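Local structure of protein ACDH-11, isoform b (Caenorhabditis elegans, 4Y9J) at residues Y326-Y337 against A410-F421. The protein belongs to the acyl-CoA dehydrogenase family of flavoproteins and binds flavin-adenine dinucleotide in a four-chain assembly. Numbering follows the deposited sequence.
With FAD (flavin-adenine dinucleotide), chain C.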
loop_
_atom_site.group_PDB
_atom_site.type_symbol
_atom_site.label_atom_id
_atom_site.label_comp_id
_atom_site.label_asym_id
_atom_site.label_seq_id
_atom_site.Cartn_x
_atom_site.Cartn_y
_atom_site.Cartn_z
ATOM N N TYR B 326 16.340 -15.597 19.183
ATOM C CA TYR B 326 15.434 -16.186 18.172
ATOM C C TYR B 326 15.323 -17.708 18.318
ATOM O O TYR B 326 14.221 -18.270 18.205
ATOM C CB TYR B 326 15.867 -15.821 16.764
ATOM C CG TYR B 326 15.750 -14.336 16.483
ATOM C CD1 TYR B 326 14.573 -13.678 16.682
ATOM C CD2 TYR B 326 16.828 -13.591 16.014
ATOM C CE1 TYR B 326 14.453 -12.321 16.435
ATOM C CE2 TYR B 326 16.706 -12.239 15.741
ATOM C CZ TYR B 326 15.513 -11.613 15.968
ATOM O OH TYR B 326 15.325 -10.256 15.812
ATOM N N MET B 327 16.460 -18.350 18.582
ATOM C CA MET B 327 16.493 -19.793 18.819
ATOM C C MET B 327 15.657 -20.170 20.042
ATOM O O MET B 327 14.756 -21.023 19.988
ATOM C CB MET B 327 17.925 -20.267 18.943
ATOM C CG MET B 327 18.741 -20.087 17.676
ATOM S SD MET B 327 20.575 -20.062 17.835
ATOM C CE MET B 327 20.777 -21.613 18.545
ATOM N N ARG B 328 15.890 -19.501 21.153
ATOM C CA ARG B 328 15.106 -19.763 22.364
ATOM C C ARG B 328 13.640 -19.414 22.152
ATOM O O ARG B 328 12.758 -20.158 22.624
ATOM C CB ARG B 328 15.676 -18.988 23.532
ATOM C CG ARG B 328 14.797 -18.947 24.813
ATOM C CD ARG B 328 14.501 -20.294 25.402
ATOM N NE ARG B 328 15.752 -20.995 25.728
ATOM C CZ ARG B 328 16.007 -22.280 25.559
ATOM N NH1 ARG B 328 15.085 -23.086 25.028
ATOM N NH2 ARG B 328 17.201 -22.780 25.935
ATOM N N ARG B 329 13.351 -18.299 21.500
ATOM C CA ARG B 329 11.958 -17.903 21.316
ATOM C C ARG B 329 11.143 -18.994 20.523
ATOM O O ARG B 329 10.071 -19.400 20.937
ATOM C CB ARG B 329 11.845 -16.508 20.663
ATOM C CG ARG B 329 10.430 -16.064 20.349
ATOM C CD ARG B 329 9.586 -15.996 21.614
ATOM N NE ARG B 329 10.064 -14.980 22.587
ATOM C CZ ARG B 329 9.710 -13.693 22.575
ATOM N NH1 ARG B 329 8.961 -13.200 21.597
ATOM N NH2 ARG B 329 10.185 -12.872 23.511
ATOM N N ILE B 330 11.692 -19.460 19.428
ATOM C CA ILE B 330 11.006 -20.439 18.623
ATOM C C ILE B 330 10.821 -21.716 19.385
ATOM O O ILE B 330 9.771 -22.303 19.304
ATOM C CB ILE B 330 11.594 -20.574 17.207
ATOM C CG1 ILE B 330 10.567 -21.228 16.256
ATOM C CG2 ILE B 330 12.828 -21.437 17.219
ATOM C CD1 ILE B 330 9.328 -20.383 16.053
ATOM N N ILE B 331 11.787 -22.135 20.193
ATOM C CA ILE B 331 11.660 -23.341 20.929
ATOM C C ILE B 331 10.611 -23.150 22.045
ATOM O O ILE B 331 9.817 -24.026 22.309
ATOM C CB ILE B 331 13.033 -23.749 21.552
ATOM C CG1 ILE B 331 14.071 -24.114 20.487
ATOM C CG2 ILE B 331 12.879 -24.877 22.575
ATOM C CD1 ILE B 331 15.449 -24.352 21.114
ATOM N N SER B 332 10.640 -22.018 22.733
ATOM C CA SER B 332 9.616 -21.724 23.723
ATOM C C SER B 332 8.201 -21.758 23.138
ATOM O O SER B 332 7.254 -22.284 23.757
ATOM C CB SER B 332 9.871 -20.337 24.399
ATOM O OG SER B 332 8.951 -20.111 25.441
ATOM N N LEU B 333 8.034 -21.106 21.991
ATOM C CA LEU B 333 6.733 -21.093 21.377
ATOM C C LEU B 333 6.318 -22.457 20.829
ATOM O O LEU B 333 5.187 -22.898 21.078
ATOM C CB LEU B 333 6.699 -20.072 20.284
ATOM C CG LEU B 333 6.788 -18.616 20.776
ATOM C CD1 LEU B 333 6.958 -17.698 19.595
ATOM C CD2 LEU B 333 5.622 -18.206 21.667
ATOM N N ALA B 334 7.274 -23.154 20.225
ATOM C CA ALA B 334 6.969 -24.485 19.656
ATOM C C ALA B 334 6.656 -25.449 20.754
ATOM O O ALA B 334 5.665 -26.222 20.671
ATOM C CB ALA B 334 8.134 -24.948 18.782
ATOM N N ARG B 335 7.425 -25.462 21.833
ATOM C CA ARG B 335 7.054 -26.354 22.884
ATOM C C ARG B 335 5.686 -26.093 23.547
ATOM O O ARG B 335 4.961 -27.050 23.854
ATOM C CB ARG B 335 8.137 -26.565 23.967
ATOM C CG ARG B 335 8.218 -25.486 24.990
ATOM C CD ARG B 335 9.384 -25.721 25.955
ATOM N NE ARG B 335 9.379 -24.679 26.977
ATOM C CZ ARG B 335 10.105 -24.703 28.087
ATOM N NH1 ARG B 335 10.894 -25.719 28.364
ATOM N NH2 ARG B 335 9.997 -23.699 28.951
ATOM N N ASP B 336 5.322 -24.833 23.742
ATOM C CA ASP B 336 3.998 -24.550 24.223
ATOM C C ASP B 336 2.872 -25.006 23.255
ATOM O O ASP B 336 1.874 -25.546 23.668
ATOM C CB ASP B 336 3.861 -23.073 24.487
ATOM C CG ASP B 336 2.538 -22.741 25.026
ATOM O OD1 ASP B 336 2.350 -22.905 26.198
ATOM O OD2 ASP B 336 1.676 -22.246 24.268
ATOM N N TYR B 337 3.061 -24.736 21.988
ATOM C CA TYR B 337 2.104 -25.174 20.962
ATOM C C TYR B 337 1.931 -26.680 20.971
ATOM O O TYR B 337 0.797 -27.162 20.816
ATOM C CB TYR B 337 2.551 -24.713 19.619
ATOM C CG TYR B 337 1.515 -24.902 18.525
ATOM C CD1 TYR B 337 0.309 -24.182 18.539
ATOM C CD2 TYR B 337 1.782 -25.712 17.447
ATOM C CE1 TYR B 337 -0.620 -24.333 17.507
ATOM C CE2 TYR B 337 0.895 -25.815 16.373
ATOM C CZ TYR B 337 -0.299 -25.154 16.416
ATOM O OH TYR B 337 -1.207 -25.309 15.412
ATOM N N ALA B 410 21.407 -20.221 13.729
ATOM C CA ALA B 410 20.114 -19.561 13.961
ATOM C C ALA B 410 19.076 -19.862 12.850
ATOM O O ALA B 410 17.978 -20.263 13.171
ATOM C CB ALA B 410 20.277 -18.055 14.088
ATOM N N VAL B 411 19.429 -19.700 11.582
ATOM C CA VAL B 411 18.422 -19.900 10.548
ATOM C C VAL B 411 17.967 -21.356 10.448
ATOM O O VAL B 411 16.794 -21.603 10.469
ATOM C CB VAL B 411 18.811 -19.331 9.182
ATOM C CG1 VAL B 411 17.790 -19.714 8.104
ATOM C CG2 VAL B 411 18.911 -17.786 9.254
ATOM N N PRO B 412 18.890 -22.329 10.399
ATOM C CA PRO B 412 18.329 -23.679 10.379
ATOM C C PRO B 412 17.517 -24.059 11.611
ATOM O O PRO B 412 16.564 -24.835 11.459
ATOM C CB PRO B 412 19.552 -24.587 10.296
ATOM C CG PRO B 412 20.612 -23.702 9.677
ATOM C CD PRO B 412 20.350 -22.315 10.191
ATOM N N MET B 413 17.915 -23.588 12.792
ATOM C CA MET B 413 17.142 -23.903 13.973
ATOM C C MET B 413 15.752 -23.193 13.952
ATOM O O MET B 413 14.742 -23.807 14.283
ATOM C CB MET B 413 17.870 -23.513 15.250
ATOM C CG MET B 413 17.236 -24.245 16.440
ATOM S SD MET B 413 18.044 -23.904 17.964
ATOM C CE MET B 413 19.539 -24.870 17.612
ATOM N N VAL B 414 15.680 -21.942 13.568
ATOM C CA VAL B 414 14.390 -21.262 13.558
ATOM C C VAL B 414 13.525 -21.855 12.421
ATOM O O VAL B 414 12.345 -22.040 12.629
ATOM C CB VAL B 414 14.520 -19.751 13.401
ATOM C CG1 VAL B 414 13.152 -19.084 13.289
ATOM C CG2 VAL B 414 15.242 -19.208 14.604
ATOM N N SER B 415 14.160 -22.257 11.304
ATOM C CA SER B 415 13.421 -22.934 10.229
ATOM C C SER B 415 12.740 -24.224 10.758
ATOM O O SER B 415 11.605 -24.521 10.388
ATOM C CB SER B 415 14.331 -23.196 9.028
ATOM O OG SER B 415 13.663 -23.888 8.001
ATOM N N GLU B 416 13.486 -25.038 11.492
ATOM C CA GLU B 416 12.966 -26.251 12.127
ATOM C C GLU B 416 11.831 -25.923 13.070
ATOM O O GLU B 416 10.801 -26.595 13.114
ATOM C CB GLU B 416 14.084 -27.042 12.876
ATOM C CG GLU B 416 13.707 -28.479 13.208
ATOM C CD GLU B 416 13.487 -29.307 11.969
ATOM O OE1 GLU B 416 14.469 -29.427 11.167
ATOM O OE2 GLU B 416 12.353 -29.847 11.788
ATOM N N GLY B 417 11.994 -24.847 13.803
ATOM C CA GLY B 417 10.967 -24.412 14.747
ATOM C C GLY B 417 9.673 -23.994 14.120
ATOM O O GLY B 417 8.577 -24.398 14.606
ATOM N N ILE B 418 9.743 -23.248 13.045
ATOM C CA ILE B 418 8.515 -22.837 12.387
ATOM C C ILE B 418 7.775 -24.026 11.810
ATOM O O ILE B 418 6.572 -24.079 11.897
ATOM C CB ILE B 418 8.611 -21.680 11.381
ATOM C CG1 ILE B 418 9.400 -22.019 10.220
ATOM C CG2 ILE B 418 9.082 -20.281 12.001
ATOM C CD1 ILE B 418 9.034 -21.102 9.079
ATOM N N GLU B 419 8.493 -25.063 11.384
ATOM C CA GLU B 419 7.875 -26.271 10.860
ATOM C C GLU B 419 7.111 -27.047 11.937
ATOM O O GLU B 419 6.179 -27.739 11.596
ATOM C CB GLU B 419 8.972 -27.141 10.209
ATOM C CG GLU B 419 8.530 -28.465 9.587
ATOM C CD GLU B 419 9.694 -29.160 8.862
ATOM O OE1 GLU B 419 10.600 -28.413 8.401
ATOM O OE2 GLU B 419 9.728 -30.420 8.816
ATOM N N CYS B 420 7.460 -26.907 13.223
ATOM C CA CYS B 420 6.681 -27.495 14.272
ATOM C C CYS B 420 5.215 -27.010 14.249
ATOM O O CYS B 420 4.347 -27.665 14.822
ATOM C CB CYS B 420 7.221 -27.187 15.657
ATOM S SG CYS B 420 8.900 -27.830 15.952
ATOM N N PHE B 421 4.979 -25.835 13.709
ATOM C CA PHE B 421 3.593 -25.321 13.630
ATOM C C PHE B 421 2.896 -25.718 12.336
ATOM O O PHE B 421 1.763 -25.312 12.101
ATOM C CB PHE B 421 3.646 -23.821 13.695
ATOM C CG PHE B 421 4.217 -23.313 14.997
ATOM C CD1 PHE B 421 5.568 -23.098 15.143
ATOM C CD2 PHE B 421 3.374 -22.965 16.036
ATOM C CE1 PHE B 421 6.089 -22.638 16.320
ATOM C CE2 PHE B 421 3.895 -22.474 17.214
ATOM C CZ PHE B 421 5.257 -22.302 17.373
HETATM P PA FAD C . 0.008 -29.763 11.683
HETATM O O1A FAD C . -0.223 -31.279 11.363
HETATM O O2A FAD C . -0.944 -29.124 12.707
HETATM O O5B FAD C . 1.469 -29.475 12.367
HETATM C C5B FAD C . 2.626 -30.001 11.762
HETATM C C4B FAD C . 3.547 -30.346 12.897
HETATM O O4B FAD C . 2.888 -31.464 13.537
HETATM C C3B FAD C . 4.891 -30.788 12.331
HETATM O O3B FAD C . 5.983 -30.656 13.277
HETATM C C2B FAD C . 4.610 -32.261 12.025
HETATM O O2B FAD C . 5.777 -33.059 12.066
HETATM C C1B FAD C . 3.795 -32.583 13.276
HETATM N N9A FAD C . 3.098 -33.871 13.131
HETATM C C8A FAD C . 1.894 -34.059 12.492
HETATM N N7A FAD C . 1.558 -35.409 12.603
HETATM C C5A FAD C . 2.567 -36.047 13.335
HETATM C C6A FAD C . 2.849 -37.411 13.817
HETATM N N6A FAD C . 1.930 -38.340 13.502
HETATM N N1A FAD C . 3.968 -37.647 14.540
HETATM C C2A FAD C . 4.883 -36.709 14.846
HETATM N N3A FAD C . 4.690 -35.433 14.429
HETATM C C4A FAD C . 3.595 -35.047 13.685
HETATM N N1 FAD C . -3.340 -27.922 1.728
HETATM C C2 FAD C . -4.249 -28.299 0.813
HETATM O O2 FAD C . -4.910 -29.304 1.043
HETATM N N3 FAD C . -4.390 -27.668 -0.351
HETATM C C4 FAD C . -3.725 -26.571 -0.663
HETATM O O4 FAD C . -3.898 -25.935 -1.717
HETATM C C4X FAD C . -2.712 -26.059 0.299
HETATM N N5 FAD C . -2.005 -24.905 0.112
HETATM C C5X FAD C . -1.036 -24.504 0.997
HETATM C C6 FAD C . -0.275 -23.344 0.807
HETATM C C7 FAD C . 0.695 -22.974 1.766
HETATM C C7M FAD C . 1.534 -21.774 1.533
HETATM C C8 FAD C . 0.878 -23.787 2.970
HETATM C C8M FAD C . 1.922 -23.401 4.023
HETATM C C9 FAD C . 0.127 -24.928 3.181
HETATM C C9A FAD C . -0.836 -25.313 2.247
HETATM N N10 FAD C . -1.626 -26.406 2.457
HETATM C C10 FAD C . -2.575 -26.833 1.529
HETATM C "C1'" FAD C . -1.496 -27.116 3.725
HETATM C "C2'" FAD C . -0.365 -28.077 3.978
HETATM O "O2'" FAD C . -0.518 -29.284 3.189
HETATM C "C3'" FAD C . -0.386 -28.233 5.502
HETATM O "O3'" FAD C . 0.159 -27.074 6.145
HETATM C "C4'" FAD C . 0.536 -29.369 5.830
HETATM O "O4'" FAD C . -0.101 -30.567 5.326
HETATM C "C5'" FAD C . 0.803 -29.364 7.345
HETATM O "O5'" FAD C . -0.446 -29.593 8.012
HETATM P P FAD C . -0.941 -28.533 9.173
HETATM O O1P FAD C . -0.783 -27.127 8.638
HETATM O O2P FAD C . -2.340 -28.997 9.597
HETATM O O3P FAD C . 0.167 -28.833 10.319
HETATM O O HOH W 1 -0.496 -26.508 13.163
#
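Two helices of the acyl-CoA dehydrogenase C-terminal domain, 304-338 and 389-419, run side by side here, with Ile-330 of one set against Gly-417 of the other. Their segments point the same way, with axes 9.0 Å apart and crossing at 16°. The glycine permits this approach: Gly-417, with no side chain, lets Ile-330 CG1, placed anti to the backbone N (chi1 -160°), come to 3.5 Å from Gly-417 CA. The branches of Ile-330 then divide the work, CG2 resting on Val-414 and CD1 reaching Ile-418 CG2 and the ring of Phe-421. At the N-terminal end of the contact two methionines, flexible and polarisable, cross at about a right angle; Met-327 CE meets Met-413 CE at 3.6 Å, and Met-327 SD packs against Ala-410 CA at 3.9 Å. Ala-334 is small enough for the backbones to stay close, and its CB touches both Cys-420 CB and Phe-421 CE1. The ring of Phe-421 reaches back to helix 304-338. Phe-421 CZ is 3.6 Å from Ala-334 CA, and Phe-421 CD2 lies over one face of the Tyr-337 ring, offset toward its rim, 3.5 Å from Tyr-337 CD2; the two ring planes make 32°. Tyrosine suits this place because its ring packs on Phe-421 while its hydroxyl remains available to a water. That water, 2.6 Å from Tyr-337 OH, lies in the ring plane and is also hydrogen-bonded to Phe-421 O and to O2A of flavin-adenine dinucleotide. Glu-419 O accepts a weak bond from the ligand's O3B; Arg-341 and residues of the second subunit, among them Thr-191 and Ser-225, also hydrogen-bond the cofactor. No hydrogen bond joins the segments directly: this is apolar packing of near-parallel helices in the helical C-terminal domain of the acyl-CoA dehydrogenase fold, ending at a cofactor pocket shared between subunits.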